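Local coordinates for M152 protein (Murid herpesvirus 1, PDB 4G59) that is a viral MHC class I-like membrane glycoprotein that probably serves immune evasion by binding and retaining host class I-type molecules, including ligands of activating natural killer receptors, at residues B[209-214]-B[219-224]; B[235-240]-B[246-251]; B[67-72]-B[158-163]; B[71-76]-B[97-102]. All coordinates share one frame; numbering follows the deposited sequence.

Interaction 1: residues B[209-214]-B[219-224]. With NAG (2-acetamido-2-deoxy-beta-D-glucopyranose), chain F.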
# COMPACT_ATOMS: atom_id res chain seq x y z
N TYR B 209 11.48 0.94 -9.09
CA TYR B 209 12.01 -0.34 -9.49
C TYR B 209 10.90 -1.32 -9.81
O TYR B 209 9.80 -1.25 -9.27
CB TYR B 209 12.88 -0.93 -8.39
CG TYR B 209 14.01 -0.05 -7.92
CD1 TYR B 209 15.22 0.01 -8.61
CD2 TYR B 209 13.89 0.70 -6.76
CE1 TYR B 209 16.27 0.82 -8.15
CE2 TYR B 209 14.92 1.50 -6.30
CZ TYR B 209 16.10 1.56 -7.00
OH TYR B 209 17.10 2.37 -6.51
N ASN B 210 11.20 -2.24 -10.72
CA ASN B 210 10.28 -3.30 -11.05
C ASN B 210 10.95 -4.64 -10.78
O ASN B 210 12.04 -4.92 -11.29
CB ASN B 210 9.86 -3.21 -12.52
CG ASN B 210 8.88 -4.31 -12.91
OD1 ASN B 210 8.51 -5.14 -12.09
ND2 ASN B 210 8.47 -4.30 -14.17
N ILE B 211 10.30 -5.47 -9.97
CA ILE B 211 10.80 -6.80 -9.69
C ILE B 211 9.82 -7.83 -10.27
O ILE B 211 8.61 -7.72 -10.07
CB ILE B 211 11.01 -6.99 -8.18
CG1 ILE B 211 11.54 -8.38 -7.86
CG2 ILE B 211 9.75 -6.77 -7.41
CD1 ILE B 211 12.24 -8.42 -6.49
N SER B 212 10.35 -8.80 -11.01
CA SER B 212 9.53 -9.83 -11.62
C SER B 212 10.43 -11.05 -11.78
O SER B 212 11.63 -10.98 -11.49
CB SER B 212 9.00 -9.35 -12.98
OG SER B 212 10.05 -9.22 -13.93
N LEU B 213 9.86 -12.18 -12.20
CA LEU B 213 10.64 -13.42 -12.36
C LEU B 213 10.93 -13.63 -13.84
O LEU B 213 10.10 -13.31 -14.68
CB LEU B 213 9.86 -14.62 -11.82
CG LEU B 213 10.66 -15.77 -11.22
CD1 LEU B 213 11.24 -15.32 -9.89
CD2 LEU B 213 9.78 -17.02 -11.05
N ALA B 214 12.09 -14.21 -14.14
CA ALA B 214 12.59 -14.25 -15.52
C ALA B 214 11.66 -14.97 -16.49
O ALA B 214 11.52 -14.55 -17.64
CB ALA B 214 13.97 -14.88 -15.56
N ILE B 219 4.64 -13.11 -9.22
CA ILE B 219 5.11 -13.02 -7.84
C ILE B 219 4.38 -11.86 -7.19
O ILE B 219 3.80 -11.02 -7.87
CB ILE B 219 6.63 -12.75 -7.78
CG1 ILE B 219 7.01 -11.53 -8.60
CG2 ILE B 219 7.41 -13.96 -8.26
CD1 ILE B 219 8.50 -11.33 -8.66
N TYR B 220 4.43 -11.81 -5.87
CA TYR B 220 3.82 -10.73 -5.13
C TYR B 220 4.96 -9.81 -4.72
O TYR B 220 5.98 -10.27 -4.22
CB TYR B 220 3.10 -11.32 -3.92
CG TYR B 220 2.55 -10.27 -2.99
CD1 TYR B 220 1.63 -9.35 -3.44
CD2 TYR B 220 2.95 -10.20 -1.66
CE1 TYR B 220 1.13 -8.38 -2.61
CE2 TYR B 220 2.46 -9.23 -0.82
CZ TYR B 220 1.55 -8.32 -1.30
OH TYR B 220 1.05 -7.36 -0.46
N LYS B 221 4.80 -8.51 -4.94
CA LYS B 221 5.89 -7.56 -4.72
C LYS B 221 5.34 -6.30 -4.11
O LYS B 221 4.15 -6.00 -4.28
CB LYS B 221 6.58 -7.20 -6.03
CG LYS B 221 5.64 -7.06 -7.20
CD LYS B 221 6.17 -6.13 -8.28
CE LYS B 221 5.42 -6.35 -9.59
NZ LYS B 221 5.60 -7.73 -10.15
N TYR B 222 6.21 -5.55 -3.44
CA TYR B 222 5.80 -4.27 -2.87
C TYR B 222 7.06 -3.52 -2.51
O TYR B 222 8.15 -4.10 -2.56
CB TYR B 222 4.95 -4.51 -1.62
CG TYR B 222 5.57 -5.51 -0.67
CD1 TYR B 222 6.63 -5.16 0.14
CD2 TYR B 222 5.08 -6.81 -0.59
CE1 TYR B 222 7.21 -6.07 1.01
CE2 TYR B 222 5.65 -7.73 0.27
CZ TYR B 222 6.70 -7.35 1.07
OH TYR B 222 7.28 -8.26 1.93
N MET B 223 6.93 -2.24 -2.15
CA MET B 223 8.07 -1.43 -1.67
C MET B 223 7.75 -0.89 -0.28
O MET B 223 6.60 -0.62 0.04
CB MET B 223 8.39 -0.26 -2.62
CG MET B 223 9.02 -0.63 -3.96
SD MET B 223 9.41 0.81 -5.01
CE MET B 223 10.73 1.55 -4.05
N ARG B 224 8.77 -0.74 0.56
CA ARG B 224 8.60 -0.12 1.87
C ARG B 224 9.55 1.06 2.01
O ARG B 224 10.73 0.96 1.64
CB ARG B 224 8.87 -1.14 2.99
CG ARG B 224 8.02 -2.39 2.91
CD ARG B 224 6.56 -2.08 3.18
NE ARG B 224 5.74 -3.30 3.27
CZ ARG B 224 4.65 -3.51 2.54
NH1 ARG B 224 4.24 -2.59 1.69
NH2 ARG B 224 3.97 -4.62 2.67
C1 NAG F . 7.21 -4.14 -14.75
C2 NAG F . 7.42 -3.03 -15.77
C3 NAG F . 6.11 -2.78 -16.50
C4 NAG F . 5.69 -4.08 -17.14
C5 NAG F . 5.53 -5.12 -16.04
C6 NAG F . 5.03 -6.45 -16.60
C7 NAG F . 9.07 -1.31 -15.34
C8 NAG F . 9.42 -0.05 -14.60
N2 NAG F . 7.87 -1.82 -15.11
O3 NAG F . 6.31 -1.80 -17.50
O4 NAG F . 4.46 -3.91 -17.82
O5 NAG F . 6.78 -5.31 -15.42
O6 NAG F . 4.93 -7.39 -15.56
O7 NAG F . 9.88 -1.81 -16.12

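Interaction 2: residues B[235-240]-B[246-251]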
# COMPACT_ATOMS: atom_id res chain seq x y z
N ALA B 235 9.89 -9.21 -2.97
CA ALA B 235 8.96 -10.04 -3.76
C ALA B 235 8.92 -11.45 -3.23
O ALA B 235 9.92 -11.94 -2.68
CB ALA B 235 9.33 -10.05 -5.26
N TRP B 236 7.79 -12.13 -3.43
CA TRP B 236 7.61 -13.48 -2.95
C TRP B 236 7.22 -14.45 -4.06
O TRP B 236 6.32 -14.16 -4.87
CB TRP B 236 6.52 -13.50 -1.88
CG TRP B 236 6.97 -12.85 -0.62
CD1 TRP B 236 6.82 -11.54 -0.27
CD2 TRP B 236 7.64 -13.49 0.48
NE1 TRP B 236 7.36 -11.32 0.98
CE2 TRP B 236 7.87 -12.51 1.46
CE3 TRP B 236 8.07 -14.79 0.72
CZ2 TRP B 236 8.53 -12.79 2.67
CZ3 TRP B 236 8.71 -15.08 1.93
CH2 TRP B 236 8.93 -14.09 2.88
N LEU B 237 7.90 -15.60 -4.08
CA LEU B 237 7.63 -16.68 -5.02
C LEU B 237 7.15 -17.90 -4.24
O LEU B 237 7.65 -18.21 -3.14
CB LEU B 237 8.91 -17.02 -5.82
CG LEU B 237 8.98 -18.34 -6.60
CD1 LEU B 237 8.08 -18.29 -7.83
CD2 LEU B 237 10.40 -18.72 -7.02
N ASP B 238 6.18 -18.59 -4.82
CA ASP B 238 5.73 -19.84 -4.28
C ASP B 238 6.26 -20.87 -5.23
O ASP B 238 5.85 -20.93 -6.37
CB ASP B 238 4.21 -19.89 -4.25
CG ASP B 238 3.68 -21.11 -3.54
OD1 ASP B 238 4.44 -22.04 -3.29
OD2 ASP B 238 2.48 -21.13 -3.21
N LEU B 239 7.18 -21.69 -4.77
CA LEU B 239 7.68 -22.75 -5.59
C LEU B 239 6.44 -23.57 -5.81
O LEU B 239 5.53 -23.55 -4.99
CB LEU B 239 8.75 -23.56 -4.86
CG LEU B 239 10.05 -22.85 -4.53
CD1 LEU B 239 10.95 -23.74 -3.73
CD2 LEU B 239 10.75 -22.39 -5.78
N ARG B 240 6.36 -24.26 -6.93
CA ARG B 240 5.18 -25.03 -7.23
C ARG B 240 4.21 -24.11 -7.92
O ARG B 240 3.05 -24.45 -8.12
CB ARG B 240 4.45 -25.45 -5.95
CG ARG B 240 3.45 -24.46 -5.39
CD ARG B 240 2.51 -25.19 -4.43
NE ARG B 240 1.63 -24.30 -3.68
CZ ARG B 240 1.70 -24.10 -2.36
NH1 ARG B 240 2.62 -24.73 -1.65
NH2 ARG B 240 0.86 -23.27 -1.77
N THR B 246 12.95 -25.73 -10.42
CA THR B 246 13.67 -25.22 -9.27
C THR B 246 14.69 -24.23 -9.78
O THR B 246 15.56 -23.76 -9.04
CB THR B 246 14.39 -26.36 -8.55
OG1 THR B 246 15.27 -25.82 -7.55
CG2 THR B 246 15.19 -27.19 -9.54
N ASP B 247 14.59 -23.93 -11.07
CA ASP B 247 15.44 -22.93 -11.69
C ASP B 247 14.63 -21.68 -12.02
O ASP B 247 13.72 -21.70 -12.86
CB ASP B 247 16.11 -23.49 -12.94
CG ASP B 247 17.01 -22.48 -13.63
OD1 ASP B 247 17.64 -21.66 -12.92
OD2 ASP B 247 17.09 -22.52 -14.88
N PHE B 248 14.96 -20.60 -11.32
CA PHE B 248 14.25 -19.34 -11.46
C PHE B 248 15.24 -18.22 -11.23
O PHE B 248 16.30 -18.41 -10.62
CB PHE B 248 13.14 -19.25 -10.42
CG PHE B 248 13.64 -19.34 -9.01
CD1 PHE B 248 14.00 -18.19 -8.31
CD2 PHE B 248 13.76 -20.56 -8.38
CE1 PHE B 248 14.46 -18.28 -7.03
CE2 PHE B 248 14.22 -20.64 -7.10
CZ PHE B 248 14.57 -19.51 -6.42
N ALA B 249 14.91 -17.03 -11.71
CA ALA B 249 15.69 -15.86 -11.33
C ALA B 249 14.79 -14.67 -11.16
O ALA B 249 13.85 -14.47 -11.93
CB ALA B 249 16.79 -15.57 -12.35
N PHE B 250 15.07 -13.90 -10.12
CA PHE B 250 14.35 -12.64 -9.94
C PHE B 250 15.04 -11.61 -10.80
O PHE B 250 16.27 -11.54 -10.81
CB PHE B 250 14.39 -12.22 -8.47
CG PHE B 250 13.54 -13.08 -7.57
CD1 PHE B 250 12.23 -12.75 -7.33
CD2 PHE B 250 14.06 -14.21 -6.95
CE1 PHE B 250 11.43 -13.53 -6.50
CE2 PHE B 250 13.27 -15.01 -6.11
CZ PHE B 250 11.95 -14.67 -5.89
N VAL B 251 14.26 -10.82 -11.53
CA VAL B 251 14.83 -9.70 -12.28
C VAL B 251 14.34 -8.40 -11.66
O VAL B 251 13.14 -8.20 -11.46
CB VAL B 251 14.47 -9.73 -13.77
CG1 VAL B 251 15.13 -8.57 -14.51
CG2 VAL B 251 14.92 -11.04 -14.38

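Interaction 3: residues B[67-72]-B[158-163]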
# COMPACT_ATOMS: atom_id res chain seq x y z
N LEU B 67 10.98 23.28 1.99
CA LEU B 67 9.83 22.80 1.21
C LEU B 67 8.57 23.60 1.57
O LEU B 67 7.50 23.04 1.80
CB LEU B 67 9.62 21.30 1.42
CG LEU B 67 10.43 20.27 0.61
CD1 LEU B 67 11.91 20.51 0.71
CD2 LEU B 67 10.13 18.85 1.06
N ALA B 68 8.72 24.93 1.60
CA ALA B 68 7.64 25.84 1.98
C ALA B 68 6.40 25.76 1.08
O ALA B 68 5.28 25.68 1.57
CB ALA B 68 8.16 27.28 2.04
N GLN B 69 6.62 25.81 -0.23
CA GLN B 69 5.51 25.84 -1.18
C GLN B 69 4.71 24.54 -1.16
O GLN B 69 3.48 24.56 -1.03
CB GLN B 69 6.03 26.13 -2.59
CG GLN B 69 6.62 27.52 -2.79
CD GLN B 69 7.93 27.72 -2.06
OE1 GLN B 69 8.71 26.78 -1.86
NE2 GLN B 69 8.19 28.95 -1.65
N GLU B 70 5.40 23.40 -1.25
CA GLU B 70 4.72 22.11 -1.21
C GLU B 70 4.00 21.88 0.12
O GLU B 70 2.85 21.43 0.13
CB GLU B 70 5.65 20.93 -1.58
CG GLU B 70 7.11 21.09 -1.19
CD GLU B 70 7.95 21.80 -2.23
OE1 GLU B 70 7.95 21.40 -3.40
OE2 GLU B 70 8.66 22.76 -1.86
N SER B 71 4.65 22.23 1.23
CA SER B 71 3.98 22.17 2.55
C SER B 71 2.72 23.01 2.56
O SER B 71 1.68 22.57 3.04
CB SER B 71 4.91 22.61 3.67
OG SER B 71 5.56 21.50 4.25
N ALA B 72 2.82 24.21 2.00
CA ALA B 72 1.64 25.07 1.89
C ALA B 72 0.57 24.43 1.00
O ALA B 72 -0.61 24.58 1.27
CB ALA B 72 2.02 26.47 1.40
N ARG B 158 1.42 26.72 -9.52
CA ARG B 158 1.62 27.55 -10.72
C ARG B 158 2.44 28.82 -10.46
O ARG B 158 3.39 29.11 -11.20
CB ARG B 158 0.30 27.88 -11.40
CG ARG B 158 0.45 28.65 -12.71
CD ARG B 158 -0.89 28.78 -13.44
NE ARG B 158 -2.01 28.77 -12.50
CZ ARG B 158 -3.03 27.93 -12.56
NH1 ARG B 158 -3.11 27.05 -13.55
NH2 ARG B 158 -3.99 27.98 -11.65
N ASP B 159 2.10 29.57 -9.41
CA ASP B 159 2.78 30.82 -9.11
C ASP B 159 4.23 30.61 -8.69
O ASP B 159 5.01 31.56 -8.62
CB ASP B 159 2.05 31.58 -8.00
CG ASP B 159 0.64 32.00 -8.39
OD1 ASP B 159 0.16 31.70 -9.50
OD2 ASP B 159 0.01 32.64 -7.53
N ASN B 160 4.59 29.36 -8.40
CA ASN B 160 5.95 29.03 -8.01
C ASN B 160 6.57 27.99 -8.93
O ASN B 160 7.47 27.28 -8.52
CB ASN B 160 5.96 28.46 -6.61
CG ASN B 160 5.50 29.44 -5.57
OD1 ASN B 160 6.25 30.32 -5.15
ND2 ASN B 160 4.27 29.25 -5.10
N ALA B 161 6.10 27.90 -10.17
CA ALA B 161 6.53 26.82 -11.05
C ALA B 161 8.04 26.78 -11.24
O ALA B 161 8.68 25.75 -10.99
CB ALA B 161 5.83 26.93 -12.38
N ALA B 162 8.62 27.90 -11.68
CA ALA B 162 10.04 28.00 -11.93
C ALA B 162 10.87 27.62 -10.71
O ALA B 162 11.97 27.08 -10.85
CB ALA B 162 10.39 29.39 -12.41
N LEU B 163 10.36 27.90 -9.52
CA LEU B 163 11.13 27.60 -8.31
C LEU B 163 11.03 26.11 -8.03
O LEU B 163 12.01 25.50 -7.59
CB LEU B 163 10.64 28.40 -7.11
CG LEU B 163 11.05 27.94 -5.71
CD1 LEU B 163 12.56 27.81 -5.57
CD2 LEU B 163 10.53 28.92 -4.68

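Interaction 4: residues B[71-76]-B[97-102]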
# COMPACT_ATOMS: atom_id res chain seq x y z
N SER B 71 4.65 22.23 1.23
CA SER B 71 3.98 22.17 2.55
C SER B 71 2.72 23.01 2.56
O SER B 71 1.68 22.57 3.04
CB SER B 71 4.91 22.61 3.67
OG SER B 71 5.56 21.50 4.25
N ALA B 72 2.82 24.21 2.00
CA ALA B 72 1.64 25.07 1.89
C ALA B 72 0.57 24.43 1.00
O ALA B 72 -0.61 24.58 1.27
CB ALA B 72 2.02 26.47 1.40
N PHE B 73 0.97 23.72 -0.05
CA PHE B 73 0.01 23.05 -0.93
C PHE B 73 -0.76 21.97 -0.15
O PHE B 73 -1.99 21.85 -0.27
CB PHE B 73 0.73 22.43 -2.14
CG PHE B 73 -0.18 21.68 -3.10
CD1 PHE B 73 -0.91 22.36 -4.07
CD2 PHE B 73 -0.31 20.30 -3.04
CE1 PHE B 73 -1.75 21.67 -4.96
CE2 PHE B 73 -1.15 19.60 -3.93
CZ PHE B 73 -1.86 20.29 -4.89
N PHE B 74 -0.03 21.20 0.64
CA PHE B 74 -0.63 20.13 1.43
C PHE B 74 -1.49 20.67 2.55
O PHE B 74 -2.51 20.06 2.89
CB PHE B 74 0.44 19.21 2.01
CG PHE B 74 1.10 18.32 0.99
CD1 PHE B 74 0.34 17.65 0.04
CD2 PHE B 74 2.49 18.16 1.00
CE1 PHE B 74 0.95 16.83 -0.90
CE2 PHE B 74 3.11 17.33 0.07
CZ PHE B 74 2.34 16.67 -0.89
N VAL B 75 -1.06 21.78 3.14
CA VAL B 75 -1.89 22.48 4.12
C VAL B 75 -3.21 22.87 3.48
O VAL B 75 -4.27 22.74 4.09
CB VAL B 75 -1.17 23.69 4.77
CG1 VAL B 75 -2.16 24.65 5.42
CG2 VAL B 75 -0.16 23.19 5.79
N GLU B 76 -3.15 23.31 2.22
CA GLU B 76 -4.37 23.64 1.49
C GLU B 76 -5.23 22.41 1.26
O GLU B 76 -6.44 22.46 1.45
CB GLU B 76 -4.08 24.34 0.16
CG GLU B 76 -5.29 24.49 -0.78
CD GLU B 76 -6.45 25.32 -0.19
OE1 GLU B 76 -6.25 25.99 0.84
OE2 GLU B 76 -7.56 25.30 -0.77
N PHE B 97 -6.77 12.64 -3.45
CA PHE B 97 -6.56 13.55 -4.58
C PHE B 97 -5.13 13.47 -5.10
O PHE B 97 -4.17 13.55 -4.33
CB PHE B 97 -6.91 14.99 -4.20
CG PHE B 97 -8.38 15.26 -4.23
CD1 PHE B 97 -9.00 15.70 -5.41
CD2 PHE B 97 -9.17 15.03 -3.11
CE1 PHE B 97 -10.36 15.94 -5.46
CE2 PHE B 97 -10.56 15.27 -3.17
CZ PHE B 97 -11.14 15.73 -4.35
N GLU B 98 -5.01 13.33 -6.41
CA GLU B 98 -3.71 13.19 -7.05
C GLU B 98 -3.50 14.33 -8.05
O GLU B 98 -4.25 14.45 -9.02
CB GLU B 98 -3.69 11.86 -7.78
CG GLU B 98 -2.35 11.44 -8.29
CD GLU B 98 -2.30 9.95 -8.51
OE1 GLU B 98 -2.75 9.21 -7.60
OE2 GLU B 98 -1.84 9.54 -9.59
N TYR B 99 -2.48 15.16 -7.81
CA TYR B 99 -2.13 16.23 -8.74
C TYR B 99 -0.86 15.86 -9.52
O TYR B 99 0.23 15.84 -8.96
CB TYR B 99 -1.89 17.54 -7.99
CG TYR B 99 -3.08 18.04 -7.20
CD1 TYR B 99 -3.94 19.00 -7.73
CD2 TYR B 99 -3.35 17.55 -5.94
CE1 TYR B 99 -5.03 19.47 -6.99
CE2 TYR B 99 -4.41 18.00 -5.21
CZ TYR B 99 -5.25 18.96 -5.73
OH TYR B 99 -6.31 19.39 -4.97
N ARG B 100 -1.01 15.55 -10.80
CA ARG B 100 0.17 15.25 -11.60
C ARG B 100 0.56 16.50 -12.37
O ARG B 100 -0.14 16.90 -13.31
CB ARG B 100 -0.10 14.08 -12.55
CG ARG B 100 1.15 13.56 -13.21
CD ARG B 100 0.94 12.16 -13.79
NE ARG B 100 1.88 11.87 -14.87
CZ ARG B 100 1.70 12.29 -16.12
NH1 ARG B 100 0.64 13.03 -16.42
NH2 ARG B 100 2.59 11.99 -17.05
N CYS B 101 1.66 17.15 -11.97
CA CYS B 101 2.00 18.47 -12.52
C CYS B 101 3.30 18.51 -13.30
O CYS B 101 4.33 18.04 -12.82
CB CYS B 101 2.07 19.53 -11.41
SG CYS B 101 0.57 19.79 -10.46
N LYS B 102 3.25 19.09 -14.50
CA LYS B 102 4.43 19.54 -15.24
C LYS B 102 4.63 21.01 -14.90
O LYS B 102 3.67 21.78 -14.93
CB LYS B 102 4.18 19.41 -16.73
CG LYS B 102 5.15 18.54 -17.49
CD LYS B 102 4.52 18.14 -18.81
CE LYS B 102 5.47 17.36 -19.69
NZ LYS B 102 6.59 18.20 -20.22

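Interaction 1: residues B[209-214]-B[219-224]
Ile211 and Lys221 meet where two sheets of an immunoglobulin-like sandwich face each other, strand 210-213 bordering one sheet and strand 220-225 the other. The two run nearly antiparallel but share no sheet, so side chains bring them together. The tight part lies towards the loop that joins the strands. There the methyl CG2 of Ile211 rests 3.5 Å from CB of Lys221, and CD1 of Ile219 lies 3.5 Å from CA of Ser212, against the backbone itself. Isoleucine suits these places, its branched aliphatic side chain packing between the layers; both also touch Ala235 on strand 231-238. At the other end the contact is looser: CE of Met223 approaches the ring edge of Tyr209, 4.2 Å from CD2, while the Tyr209 hydroxyl is held by Val205 O. The outer side belongs to Asn210, whose ND2 is covalently bonded to C1 of an N-acetylglucosamine and whose OD1 stays 4.2 Å from Lys221 CE. Lysine fits here, its methylenes packing inward and its charged end at the solvent-exposed border. A bend in the last torsion (chi4 -63°) brings NZ to the carbonyl of Ile211, a 3.0 Å hydrogen bond from NZ to O with a C=O...N angle of 168°.

Interaction 2: residues B[235-240]-B[246-251]
Phe248 is the first residue of 246-251 to reach across to 235-240, and it meets two leucines. Its CG lies between the backbone N and the carbonyl carbon (chi1 60°), which sends the ring inward and presents a face to Leu237. The methyl CD2 of Leu237 sits 3.8 Å from the centroid of the Phe248 ring and only 11° from the ring normal, a well-centred CH-pi contact. Leu239 crosses the same side chain at about a right angle, with its CD2 4.1 Å from Phe248 CE2. Leucine serves well here because its branched end can set one methyl over the centre of an aromatic face. Two residues on, Phe250 again points inward. This time the far end of the ring does the touching: CZ of Phe250 is 3.8 Å from CB of Leu237, and CE1 of Phe250 is 4.2 Å from CB of Ala235. Alanine, with its small side chain, suits a place where a ring from the facing layer comes close. Leu237 thus meets both rings, Phe248 with its tip and Phe250 with its base. Leu213 packs on all three, and on the opposite face of its strand Trp236 stacks on an aromatic side chain of another protein chain in the assembly. Apolar side chains from two facing sheets and adjoining loops, packed together, form the hydrophobic core of an immunoglobulin-like beta sandwich.

Interaction 3: residues B[67-72]-B[158-163]
Two carboxamides, of Gln69 and Asn160, come together with their planes 55° apart, and carbon lies over one face of each. Over one face of the Asn160 amide sits the methylene CG of Gln69, 3.6 Å from Asn160 CG and almost equally far, 3.7 Å, from Asn160 OD1 and ND2. One face of the Gln69 amide is covered in turn by a methyl of Leu163, whose CD2 lies 3.8 Å from Gln69 NE2 and 3.9 Å from Gln69 CD. One polar atom of each amide bonds outside the two segments: Gln69 OE1 accepts from Arg167 NH2, and Asn160 ND2 donates to Ile156 O in the preceding short helix 154-158. With CG of Gln69 anti to the carbonyl carbon (chi1 -66°), the methylene faces Asn160, and the bend at chi2 (69°) turns the amide toward Leu163. Asn160 occupies the N-cap position of helix 161-178, although its side chain makes no capping bond. In the MHC class I-like platform this is a meeting of the two helical walls, helix 68-89 on one side and the broken second wall on the other, brought close at the surface. Glutamine and asparagine suit such a boundary, since their amides offer flat faces for packing and polar atoms for bonds. The chemistry implies an interface held across these segments by van der Waals contact, with one outside hydrogen bond to each amide probably limiting its rotation.

Interaction 4: residues B[71-76]-B[97-102]
The hydroxyl of Tyr99 is gripped by two groups, Gln77 OE1 and the backbone N of Ser152, and this double hold would help keep the ring in place for Phe73. The carboxamide oxygen of Gln77 can only accept and the amide nitrogen of Ser152 can only donate, so the phenol can use its hydroxyl in both roles. Against the ring comes the edge of Phe73 in a T-shaped (edge-to-face) pair, with centroids 4.7 Å apart and planes at 84°. The para carbon CZ of Phe73 leads, 3.3 Å from Tyr99 CD2 and 3.4 Å from Tyr99 CG, and hangs over the middle of the face; CE2 of Phe73 follows at 3.6 Å from Tyr99 CD2. The packing is tight, and it points the slightly positive ring hydrogens of Phe73 at the pi cloud of Tyr99. In the MHC class I-like platform this joins helix 68-89 to the floor, an antiparallel sheet in which strand 95-103 is a central member. Long aromatic side chains suit the gap between helix and sheet: the CA atoms of Phe73 and Tyr99 are 10.6 Å apart. CG anti to the backbone N (chi1 179°) directs the Phe73 ring toward the floor. That ring also meets the ring of Phe25 on strand 22-31, and Leu157 of helix 154-158 packs beside it. On the same strand as Tyr99, Cys101 also touches Leu157 and is tied by a disulfide to Cys108 of the neighbouring strand 106-114.

The four contacts fall into two pairs on opposite sides of the chain's centre. Interactions 1 and 2, with centres 11 Å apart, belong to the immunoglobulin-like domain and touch directly: Ser212 O lies 2.6 Å from Val251 N and Tyr220 O 2.7 Å from Trp236 N, both probable hydrogen bonds. Interactions 3 and 4, with centres 9 Å apart, overlap at Ser71 and Ala72, with Gln69 making interaction 3 toward the other helical wall and Phe73 making interaction 4 toward the floor. Between the pairs, the centres of interactions 2 and 3 are 44 Å apart. The glycan on Asn210 belongs to interaction 1, and another protein chain reaches interactions 1 and 2 but neither 3 nor 4.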